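PDB 6H20: probable glutamine-binding lipoprotein GlnH (GLNBP) from Mycobacterium tuberculosis, which binds amino acids such as asparagine and glutamate as an extracellular solute-binding lipoprotein, and probably senses aspartate in a pathway regulating protein kinase G. Local coordinates for residues Arg52-Asp58 and His95-Leu101; Ile117-Ser123 and Gln233-Ile239; Thr136-Asp140 and Pro281-Tyr285. All coordinates share one frame; numbering follows the deposited sequence.

Contact 1 of 3, residues Arg52-Asp58 and His95-Leu101; sequences RLIVGLD and HVEYRIL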
loop_
_atom_site.group_PDB
_atom_site.type_symbol
_atom_site.label_atom_id
_atom_site.label_comp_id
_atom_site.label_asym_id
_atom_site.label_seq_id
_atom_site.Cartn_x
_atom_site.Cartn_y
_atom_site.Cartn_z
ATOM N N ARG A 52 -7.041 -3.700 -22.135
ATOM C CA ARG A 52 -6.683 -4.158 -20.801
ATOM C C ARG A 52 -6.424 -2.954 -19.911
ATOM O O ARG A 52 -6.063 -1.872 -20.391
ATOM C CB ARG A 52 -5.451 -5.078 -20.811
ATOM C CG ARG A 52 -4.112 -4.347 -20.910
ATOM C CD ARG A 52 -3.867 -3.773 -22.303
ATOM N NE ARG A 52 -2.456 -3.447 -22.504
ATOM C CZ ARG A 52 -2.001 -2.684 -23.495
ATOM N NH1 ARG A 52 -2.850 -2.169 -24.377
ATOM N NH2 ARG A 52 -0.702 -2.439 -23.604
ATOM N N LEU A 53 -6.622 -3.163 -18.614
ATOM C CA LEU A 53 -6.274 -2.196 -17.583
ATOM C C LEU A 53 -4.814 -2.397 -17.196
ATOM O O LEU A 53 -4.396 -3.526 -16.915
ATOM C CB LEU A 53 -7.161 -2.434 -16.359
ATOM C CG LEU A 53 -6.960 -1.547 -15.130
ATOM C CD1 LEU A 53 -7.446 -0.129 -15.440
ATOM C CD2 LEU A 53 -7.696 -2.111 -13.908
ATOM N N ILE A 54 -4.036 -1.315 -17.204
ATOM C CA ILE A 54 -2.616 -1.379 -16.857
ATOM C C ILE A 54 -2.462 -0.924 -15.413
ATOM O O ILE A 54 -2.804 0.216 -15.068
ATOM C CB ILE A 54 -1.759 -0.539 -17.814
ATOM C CG1 ILE A 54 -1.970 -1.024 -19.252
ATOM C CG2 ILE A 54 -0.286 -0.612 -17.412
ATOM C CD1 ILE A 54 -1.385 -0.106 -20.311
ATOM N N VAL A 55 -1.958 -1.831 -14.570
ATOM C CA VAL A 55 -1.969 -1.685 -13.119
ATOM C C VAL A 55 -0.534 -1.645 -12.621
ATOM O O VAL A 55 0.245 -2.562 -12.896
ATOM C CB VAL A 55 -2.713 -2.862 -12.466
ATOM C CG1 VAL A 55 -2.699 -2.740 -10.937
ATOM C CG2 VAL A 55 -4.144 -2.949 -12.984
ATOM N N GLY A 56 -0.208 -0.618 -11.837
ATOM C CA GLY A 56 1.109 -0.515 -11.229
ATOM C C GLY A 56 1.122 -1.165 -9.860
ATOM O O GLY A 56 0.271 -0.872 -9.013
ATOM N N LEU A 57 2.087 -2.054 -9.652
ATOM C CA LEU A 57 2.277 -2.755 -8.380
ATOM C C LEU A 57 3.630 -3.449 -8.458
ATOM O O LEU A 57 4.425 -3.171 -9.360
ATOM C CB LEU A 57 1.113 -3.704 -8.071
ATOM C CG LEU A 57 0.542 -4.622 -9.159
ATOM C CD1 LEU A 57 1.563 -5.656 -9.653
ATOM C CD2 LEU A 57 -0.726 -5.307 -8.633
ATOM N N ASP A 58 3.909 -4.355 -7.526
ATOM C CA ASP A 58 5.186 -5.072 -7.575
ATOM C C ASP A 58 4.967 -6.514 -7.145
ATOM O O ASP A 58 3.831 -6.980 -7.014
ATOM C CB ASP A 58 6.267 -4.364 -6.747
ATOM C CG ASP A 58 6.094 -4.558 -5.235
ATOM O OD1 ASP A 58 5.149 -5.232 -4.780
ATOM O OD2 ASP A 58 6.934 -4.023 -4.495
ATOM N N HIS A 95 -8.553 -9.002 -17.747
ATOM C CA HIS A 95 -7.953 -8.093 -18.730
ATOM C C HIS A 95 -7.089 -7.044 -18.028
ATOM O O HIS A 95 -7.405 -5.850 -17.984
ATOM C CB HIS A 95 -9.034 -7.444 -19.582
ATOM C CG HIS A 95 -9.777 -8.411 -20.446
ATOM N ND1 HIS A 95 -10.983 -8.964 -20.074
ATOM C CD2 HIS A 95 -9.484 -8.926 -21.662
ATOM C CE1 HIS A 95 -11.402 -9.778 -21.029
ATOM N NE2 HIS A 95 -10.508 -9.774 -22.001
ATOM N N VAL A 96 -5.963 -7.516 -17.492
ATOM C CA VAL A 96 -5.035 -6.691 -16.731
ATOM C C VAL A 96 -3.613 -6.969 -17.203
ATOM O O VAL A 96 -3.228 -8.129 -17.398
ATOM C CB VAL A 96 -5.151 -6.982 -15.217
ATOM C CG1 VAL A 96 -4.086 -6.243 -14.450
ATOM C CG2 VAL A 96 -6.530 -6.596 -14.694
ATOM N N GLU A 97 -2.831 -5.903 -17.372
ATOM C CA GLU A 97 -1.390 -5.982 -17.556
ATOM C C GLU A 97 -0.729 -5.200 -16.426
ATOM O O GLU A 97 -1.208 -4.128 -16.039
ATOM C CB GLU A 97 -1.005 -5.378 -18.916
ATOM C CG GLU A 97 0.503 -5.219 -19.138
ATOM C CD GLU A 97 0.836 -4.607 -20.490
ATOM O OE1 GLU A 97 -0.050 -3.962 -21.081
ATOM O OE2 GLU A 97 1.980 -4.780 -20.971
ATOM N N TYR A 98 0.344 -5.750 -15.867
ATOM C CA TYR A 98 1.028 -5.135 -14.735
ATOM C C TYR A 98 2.262 -4.381 -15.206
ATOM O O TYR A 98 2.950 -4.813 -16.137
ATOM C CB TYR A 98 1.421 -6.186 -13.684
ATOM C CG TYR A 98 0.227 -6.969 -13.216
ATOM C CD1 TYR A 98 -0.723 -6.382 -12.388
ATOM C CD2 TYR A 98 0.003 -8.264 -13.654
ATOM C CE1 TYR A 98 -1.841 -7.074 -11.980
ATOM C CE2 TYR A 98 -1.117 -8.970 -13.256
ATOM C CZ TYR A 98 -2.041 -8.358 -12.416
ATOM O OH TYR A 98 -3.163 -9.022 -12.009
ATOM N N ARG A 99 2.502 -3.219 -14.607
ATOM C CA ARG A 99 3.783 -2.536 -14.705
ATOM C C ARG A 99 4.438 -2.629 -13.341
ATOM O O ARG A 99 3.881 -2.146 -12.349
ATOM C CB ARG A 99 3.651 -1.070 -15.117
ATOM C CG ARG A 99 5.035 -0.441 -15.367
ATOM C CD ARG A 99 5.006 1.043 -15.737
ATOM N NE ARG A 99 4.332 1.298 -17.003
ATOM C CZ ARG A 99 4.945 1.457 -18.173
ATOM N NH1 ARG A 99 6.273 1.379 -18.262
ATOM N NH2 ARG A 99 4.221 1.690 -19.262
ATOM N N ILE A 100 5.602 -3.262 -13.282
ATOM C CA ILE A 100 6.278 -3.461 -12.004
ATOM C C ILE A 100 6.930 -2.154 -11.573
ATOM O O ILE A 100 7.770 -1.598 -12.292
ATOM C CB ILE A 100 7.304 -4.599 -12.093
ATOM C CG1 ILE A 100 6.634 -5.876 -12.611
ATOM C CG2 ILE A 100 7.990 -4.811 -10.751
ATOM C CD1 ILE A 100 5.547 -6.428 -11.740
ATOM N N LEU A 101 6.542 -1.661 -10.395
ATOM C CA LEU A 101 6.970 -0.369 -9.878
ATOM C C LEU A 101 7.363 -0.539 -8.419
ATOM O O LEU A 101 6.696 -1.267 -7.682
ATOM C CB LEU A 101 5.788 0.627 -9.891
ATOM C CG LEU A 101 5.107 1.054 -11.187
ATOM C CD1 LEU A 101 3.887 1.878 -10.864
ATOM C CD2 LEU A 101 6.068 1.843 -12.059
#

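Contact 2 of 3, residues Ile117-Ser123 and Gln233-Ile239; sequences IVVKTMS and QPYGVGI. With ASN (asparagine), chain B.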
loop_
_atom_site.group_PDB
_atom_site.type_symbol
_atom_site.label_atom_id
_atom_site.label_comp_id
_atom_site.label_asym_id
_atom_site.label_seq_id
_atom_site.Cartn_x
_atom_site.Cartn_y
_atom_site.Cartn_z
ATOM N N ILE A 117 -3.847 2.819 -13.181
ATOM C CA ILE A 117 -4.026 2.910 -11.739
ATOM C C ILE A 117 -2.829 2.271 -11.055
ATOM O O ILE A 117 -2.141 1.418 -11.629
ATOM C CB ILE A 117 -5.330 2.240 -11.240
ATOM C CG1 ILE A 117 -5.317 0.730 -11.507
ATOM C CG2 ILE A 117 -6.554 2.901 -11.890
ATOM C CD1 ILE A 117 -6.563 0.001 -10.989
ATOM N N VAL A 118 -2.564 2.714 -9.830
ATOM C CA VAL A 118 -1.632 2.041 -8.923
ATOM C C VAL A 118 -2.473 1.429 -7.815
ATOM O O VAL A 118 -3.257 2.130 -7.166
ATOM C CB VAL A 118 -0.602 3.020 -8.339
ATOM C CG1 VAL A 118 0.166 2.378 -7.179
ATOM C CG2 VAL A 118 0.378 3.486 -9.419
ATOM N N VAL A 119 -2.348 0.126 -7.620
ATOM C CA VAL A 119 -2.944 -0.560 -6.473
ATOM C C VAL A 119 -1.769 -1.240 -5.789
ATOM O O VAL A 119 -1.376 -2.360 -6.146
ATOM C CB VAL A 119 -4.039 -1.560 -6.856
ATOM C CG1 VAL A 119 -4.812 -1.997 -5.606
ATOM C CG2 VAL A 119 -5.016 -0.951 -7.878
ATOM N N LYS A 120 -1.144 -0.517 -4.862
ATOM C CA LYS A 120 0.083 -0.987 -4.224
ATOM C C LYS A 120 0.195 -0.322 -2.868
ATOM O O LYS A 120 0.988 0.611 -2.683
ATOM C CB LYS A 120 1.307 -0.673 -5.096
ATOM C CG LYS A 120 2.555 -1.422 -4.609
ATOM C CD LYS A 120 3.832 -0.734 -5.060
ATOM C CE LYS A 120 5.091 -1.458 -4.579
ATOM N NZ LYS A 120 5.020 -1.986 -3.187
ATOM N N THR A 121 -0.629 -0.796 -1.933
ATOM C CA THR A 121 -0.675 -0.331 -0.544
ATOM C C THR A 121 -0.459 1.183 -0.416
ATOM O O THR A 121 0.307 1.650 0.422
ATOM C CB THR A 121 0.311 -1.120 0.347
ATOM O OG1 THR A 121 1.672 -0.936 -0.095
ATOM C CG2 THR A 121 -0.018 -2.615 0.325
ATOM N N MET A 122 -1.137 1.969 -1.248
ATOM C CA MET A 122 -0.719 3.358 -1.422
ATOM C C MET A 122 -1.484 4.253 -0.459
ATOM O O MET A 122 -2.654 4.579 -0.693
ATOM C CB MET A 122 -0.889 3.820 -2.867
ATOM C CG MET A 122 -0.126 5.096 -3.152
ATOM S SD MET A 122 -0.181 5.467 -4.898
ATOM C CE MET A 122 0.800 6.958 -4.919
ATOM N N SER A 123 -0.819 4.663 0.624
ATOM C CA SER A 123 -1.465 5.535 1.600
ATOM C C SER A 123 -1.815 6.883 0.987
ATOM O O SER A 123 -1.010 7.509 0.288
ATOM C CB SER A 123 -0.560 5.763 2.802
ATOM O OG SER A 123 -0.360 4.542 3.474
ATOM N N GLN A 233 -2.693 4.539 7.919
ATOM C CA GLN A 233 -2.308 4.275 6.528
ATOM C C GLN A 233 -3.558 3.908 5.748
ATOM O O GLN A 233 -3.889 2.727 5.569
ATOM C CB GLN A 233 -1.276 3.141 6.459
ATOM C CG GLN A 233 -0.090 3.337 7.403
ATOM C CD GLN A 233 0.825 4.495 7.019
ATOM O OE1 GLN A 233 0.941 4.862 5.848
ATOM N NE2 GLN A 233 1.497 5.062 8.010
ATOM N N PRO A 234 -4.299 4.903 5.270
ATOM C CA PRO A 234 -5.521 4.612 4.506
ATOM C C PRO A 234 -5.201 4.403 3.034
ATOM O O PRO A 234 -4.787 5.352 2.352
ATOM C CB PRO A 234 -6.376 5.869 4.733
ATOM C CG PRO A 234 -5.338 6.999 4.917
ATOM C CD PRO A 234 -4.033 6.349 5.401
ATOM N N TYR A 235 -5.378 3.181 2.534
ATOM C CA TYR A 235 -4.986 2.866 1.163
ATOM C C TYR A 235 -5.997 3.400 0.160
ATOM O O TYR A 235 -7.210 3.239 0.324
ATOM C CB TYR A 235 -4.916 1.354 0.960
ATOM C CG TYR A 235 -3.831 0.627 1.715
ATOM C CD1 TYR A 235 -2.889 1.300 2.492
ATOM C CD2 TYR A 235 -3.762 -0.743 1.649
ATOM C CE1 TYR A 235 -1.882 0.592 3.186
ATOM C CE2 TYR A 235 -2.775 -1.449 2.321
ATOM C CZ TYR A 235 -1.847 -0.786 3.085
ATOM O OH TYR A 235 -0.873 -1.523 3.744
ATOM N N GLY A 236 -5.488 3.993 -0.913
ATOM C CA GLY A 236 -6.326 4.398 -2.020
ATOM C C GLY A 236 -5.744 3.864 -3.315
ATOM O O GLY A 236 -4.554 3.546 -3.403
ATOM N N VAL A 237 -6.603 3.755 -4.323
ATOM C CA VAL A 237 -6.142 3.483 -5.682
ATOM C C VAL A 237 -5.608 4.788 -6.246
ATOM O O VAL A 237 -6.322 5.794 -6.284
ATOM C CB VAL A 237 -7.283 2.936 -6.552
ATOM C CG1 VAL A 237 -6.827 2.787 -8.006
ATOM C CG2 VAL A 237 -7.801 1.629 -5.985
ATOM N N GLY A 238 -4.339 4.784 -6.660
ATOM C CA GLY A 238 -3.704 5.988 -7.179
ATOM C C GLY A 238 -4.008 6.165 -8.659
ATOM O O GLY A 238 -3.993 5.207 -9.427
ATOM N N ILE A 239 -4.327 7.405 -9.033
ATOM C CA ILE A 239 -4.820 7.748 -10.361
ATOM C C ILE A 239 -4.154 9.052 -10.772
ATOM O O ILE A 239 -3.822 9.889 -9.929
ATOM C CB ILE A 239 -6.368 7.878 -10.327
ATOM C CG1 ILE A 239 -6.996 6.505 -10.067
ATOM C CG2 ILE A 239 -6.914 8.497 -11.629
ATOM C CD1 ILE A 239 -8.440 6.539 -9.600
HETATM N N ASN B . 1.498 2.330 2.785
HETATM C CA ASN B . 2.839 2.899 2.909
HETATM C C ASN B . 3.041 3.952 1.835
HETATM O O ASN B . 4.178 4.402 1.603
HETATM C CB ASN B . 3.906 1.807 2.807
HETATM C CG ASN B . 3.986 1.195 1.431
HETATM O OD1 ASN B . 3.082 1.320 0.611
HETATM N ND2 ASN B . 5.098 0.552 1.158
HETATM O OXT ASN B . 2.044 4.349 1.195
HETATM O O HOH W 1 -3.001 1.236 -3.399
#

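Contact 3 of 3, residues Thr136-Asp140 and Pro281-Tyr285; sequences TVYLD and PTPRY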
loop_
_atom_site.group_PDB
_atom_site.type_symbol
_atom_site.label_atom_id
_atom_site.label_comp_id
_atom_site.label_asym_id
_atom_site.label_seq_id
_atom_site.Cartn_x
_atom_site.Cartn_y
_atom_site.Cartn_z
ATOM N N THR A 136 -11.544 6.579 -3.001
ATOM C CA THR A 136 -11.853 6.428 -1.588
ATOM C C THR A 136 -11.021 5.293 -0.980
ATOM O O THR A 136 -10.375 4.496 -1.675
ATOM C CB THR A 136 -13.335 6.119 -1.392
ATOM O OG1 THR A 136 -13.696 4.950 -2.147
ATOM C CG2 THR A 136 -14.199 7.313 -1.825
ATOM N N VAL A 137 -11.051 5.213 0.350
ATOM C CA VAL A 137 -10.199 4.265 1.069
ATOM C C VAL A 137 -10.719 2.848 0.876
ATOM O O VAL A 137 -11.900 2.569 1.124
ATOM C CB VAL A 137 -10.167 4.629 2.561
ATOM C CG1 VAL A 137 -9.370 3.586 3.365
ATOM C CG2 VAL A 137 -9.624 6.032 2.765
ATOM N N TYR A 138 -9.831 1.926 0.472
ATOM C CA TYR A 138 -10.231 0.530 0.327
ATOM C C TYR A 138 -9.684 -0.398 1.408
ATOM O O TYR A 138 -10.127 -1.551 1.498
ATOM C CB TYR A 138 -9.897 -0.011 -1.082
ATOM C CG TYR A 138 -8.428 -0.238 -1.376
ATOM C CD1 TYR A 138 -7.803 -1.431 -1.034
ATOM C CD2 TYR A 138 -7.678 0.740 -2.026
ATOM C CE1 TYR A 138 -6.463 -1.633 -1.322
ATOM C CE2 TYR A 138 -6.331 0.542 -2.322
ATOM C CZ TYR A 138 -5.734 -0.652 -1.949
ATOM O OH TYR A 138 -4.408 -0.842 -2.237
ATOM N N LEU A 139 -8.771 0.079 2.246
ATOM C CA LEU A 139 -8.285 -0.697 3.379
ATOM C C LEU A 139 -7.566 0.288 4.278
ATOM O O LEU A 139 -6.859 1.162 3.778
ATOM C CB LEU A 139 -7.296 -1.771 2.905
ATOM C CG LEU A 139 -6.822 -2.765 3.970
ATOM C CD1 LEU A 139 -7.974 -3.634 4.425
ATOM C CD2 LEU A 139 -5.703 -3.634 3.403
ATOM N N ASP A 140 -7.758 0.165 5.591
ATOM C CA ASP A 140 -7.140 1.086 6.542
ATOM C C ASP A 140 -6.162 0.321 7.422
ATOM O O ASP A 140 -6.577 -0.494 8.256
ATOM C CB ASP A 140 -8.193 1.791 7.395
ATOM C CG ASP A 140 -7.598 2.885 8.247
ATOM O OD1 ASP A 140 -6.734 3.630 7.733
ATOM O OD2 ASP A 140 -7.995 3.008 9.431
ATOM N N PRO A 281 -13.886 -0.029 5.021
ATOM C CA PRO A 281 -13.758 1.398 5.340
ATOM C C PRO A 281 -14.905 2.178 4.717
ATOM O O PRO A 281 -15.314 1.912 3.588
ATOM C CB PRO A 281 -12.414 1.793 4.715
ATOM C CG PRO A 281 -11.726 0.532 4.396
ATOM C CD PRO A 281 -12.746 -0.541 4.240
ATOM N N THR A 282 -15.441 3.125 5.476
ATOM C CA THR A 282 -16.552 3.925 4.970
ATOM C C THR A 282 -16.022 4.987 4.012
ATOM O O THR A 282 -15.098 5.725 4.368
ATOM C CB THR A 282 -17.282 4.590 6.136
ATOM O OG1 THR A 282 -17.862 3.577 6.971
ATOM C CG2 THR A 282 -18.382 5.506 5.630
ATOM N N PRO A 283 -16.554 5.079 2.793
ATOM C CA PRO A 283 -16.055 6.083 1.848
ATOM C C PRO A 283 -16.472 7.482 2.264
ATOM O O PRO A 283 -17.538 7.696 2.850
ATOM C CB PRO A 283 -16.728 5.688 0.529
ATOM C CG PRO A 283 -18.011 5.018 0.961
ATOM C CD PRO A 283 -17.625 4.251 2.211
ATOM N N ARG A 284 -15.607 8.440 1.956
ATOM C CA ARG A 284 -15.870 9.853 2.185
ATOM C C ARG A 284 -15.775 10.580 0.849
ATOM O O ARG A 284 -14.839 10.341 0.076
ATOM C CB ARG A 284 -14.856 10.421 3.180
ATOM C CG ARG A 284 -14.971 11.912 3.403
ATOM C CD ARG A 284 -13.789 12.450 4.197
ATOM N NE ARG A 284 -14.177 12.920 5.523
ATOM C CZ ARG A 284 -14.606 14.152 5.780
ATOM N NH1 ARG A 284 -14.710 15.042 4.801
ATOM N NH2 ARG A 284 -14.935 14.496 7.018
ATOM N N TYR A 285 -16.738 11.464 0.579
ATOM C CA TYR A 285 -16.816 12.175 -0.691
ATOM C C TYR A 285 -16.748 13.682 -0.475
ATOM O O TYR A 285 -17.374 14.212 0.446
ATOM C CB TYR A 285 -18.118 11.816 -1.426
ATOM C CG TYR A 285 -18.180 10.356 -1.810
ATOM C CD1 TYR A 285 -17.284 9.833 -2.736
ATOM C CD2 TYR A 285 -19.114 9.497 -1.235
ATOM C CE1 TYR A 285 -17.318 8.489 -3.083
ATOM C CE2 TYR A 285 -19.164 8.148 -1.581
ATOM C CZ TYR A 285 -18.258 7.654 -2.508
ATOM O OH TYR A 285 -18.292 6.325 -2.862
HETATM O O HOH W 2 -16.227 4.500 -3.203
HETATM O O HOH W 3 -12.642 7.617 1.487
#

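Contact 1 of 3, residues Arg52-Asp58 and His95-Leu101
Glu-97 OE1 is held by two nitrogens of Arg-52. Arg-52 NE lies 2.8 Å from Glu-97 OE1, and Arg-52 NH2 lies 3.0 Å from the same oxygen. The grip is side-on, and guanidinium and carboxylate are nearly coplanar, 25° apart. The Glu-97 chain runs extended (chi1 172°), which carries the carboxylate alongside Arg-52. Ile-54 CD1 lies against one face of the guanidinium, near its rim. The face that carries Val-55, Leu-57, Val-96 and Tyr-98 makes apolar contacts. Val-55 CG2 meets Val-96 CG1 at 3.6 Å. Leu-57 CD1 approaches Tyr-98 CD1 at 3.6 Å, slanting against the ring. Helix 77-90 packs on these residues. Along the ladder, Leu-53, Val-55 and Leu-57 donate N-H to the carbonyls of His-95, Glu-97 and Arg-99, and their own oxygens accept from the N-H of Glu-97, Arg-99 and Leu-101. Leu-101 CD1 sits 3.7 Å from Gly-56 CA. Asp-58 OD1 accepts from Gly-60 N, and its OD2 forms a salt bridge with Lys-120 of the ligand pocket. Strands 53-57 and 96-100 with helix 77-90 between them form a beta-alpha-beta crossover, as in the alpha/beta lobes of periplasmic-binding-protein folds.

Contact 2 of 3, residues Ile117-Ser123 and Gln233-Ile239
Thr-121 has chi1 62°, which turns OG1 to donate to OD1 of the bound asparagine (Thr-121 OG1 to ASN OD1, 2.8 Å), while Tyr-235 has chi1 -67° and sets one ring face against Thr-121 CA. This is the amino acid pocket of a family 3 solute-binding protein, built where two beta ladders are separated by loops. Thr-121 CA stands 3.7 Å from the centroid of the Tyr-235 ring, almost on the ring normal, a CH-pi contact. Thr-121 CB lies over the same face, 3.5 Å from Tyr-235 CZ, and CG2 reaches past the rim beside CE2 and the hydroxyl. Asp-209 and Thr-211 hold the phenol OH, which fixes the ring from its far end; Asp-209, Arg-106 and Arg-128 also bond the ligand.

The ligand N donates to Thr-121 O (2.7 Å) and to Ser-123 OG. Ser-123 OG in turn donates to Gln-233 OE1 at 2.7 Å, in the amide plane and on a lone pair. Gln-233, whose OE1 is also bonded by Thr-171, therefore positions a first-shell hydroxyl from the second shell. Ser-123 N donates to the ligand OXT.

Away from the ligand, Val-118 and Gly-238 form an antiparallel hydrogen-bonded pair. Ile-117 CB packs on Val-237 CG1 at 3.6 Å, and helix 244-259 touches both residues. Between the two ladders a water accepts from Lys-120 N and Met-122 N and donates to Gly-236 O at 2.8 Å from the water oxygen.

Contact 3 of 3, residues Thr136-Asp140 and Pro281-Tyr285
Thr-136 and Val-137 both direct their side chains at the C-terminal segment, where two prolines and a tyrosine receive them. Thr-136 CG2 is the central methyl. It lies 3.8 Å from Pro-283 CB and 3.6 Å from Tyr-285 CE1. The threonine crosses the tyrosine at a slant, with the methyl neither squarely over the ring nor at its rim. The same methyl comes 3.6 Å from the backbone oxygen Arg-284 O. Val-137 crosses Pro-281 in a similar way, with Val-137 CG1 at 3.8 Å from Pro-281 CB. Its CG1 is anti to the backbone N (chi1 175°), and it is this branch that meets the proline. Further along, Pro-281 CG lies over the peptide joining Tyr-138 to Leu-139, and Pro-281 CD comes near Tyr-138 O. The proline ring thus rests on backbone as well as on the valine methyl.

The two segments run roughly antiparallel but share no direct hydrogen bond. Here the C-terminal tail lies against the chain that leads into strand 139-148 of the main mixed sheet. The tail's short, weakly bonded strand, about 284-285, pairs in parallel with strand 29-30, apart from that sheet.

Two waters bridge what the side chains leave apart. One links Thr-136 OG1 and Tyr-285 OH, 2.8 Å from its oxygen to each. The other accepts from Val-137 N and Arg-284 N, tying the two backbones together. Both hydroxyls also have protein partners: Arg-258 NH2 bonds Thr-136 OG1 and reaches Val-137 O as well, and Glu-255 bonds Tyr-285 OH. Trp-263 of helix 262-270 touches Pro-281, and its NE1 bonds Tyr-138 O.

In the fold
Contact 1 and contact 2 are joined within one mixed sheet: strand 53-57 has strand 96-100 and strand 117-118 as neighbours. Their centres are about 13 Å apart, and a probable hydrogen bond from Gly-56 N to Ile-117 O also links them. Contact 2 and contact 3 meet through strands 232-240 and 139-148, with centres about 11 Å apart. Contacts 1 and 3 do not touch; their nearest atoms are about 8 Å apart. Along the chain, contact 1 closes before contact 2 opens, while the segments of contacts 2 and 3 alternate. Contact 2 lies between the other two and holds the ligand; the tail of contact 3 packs on the chain that leads into strand 139-148.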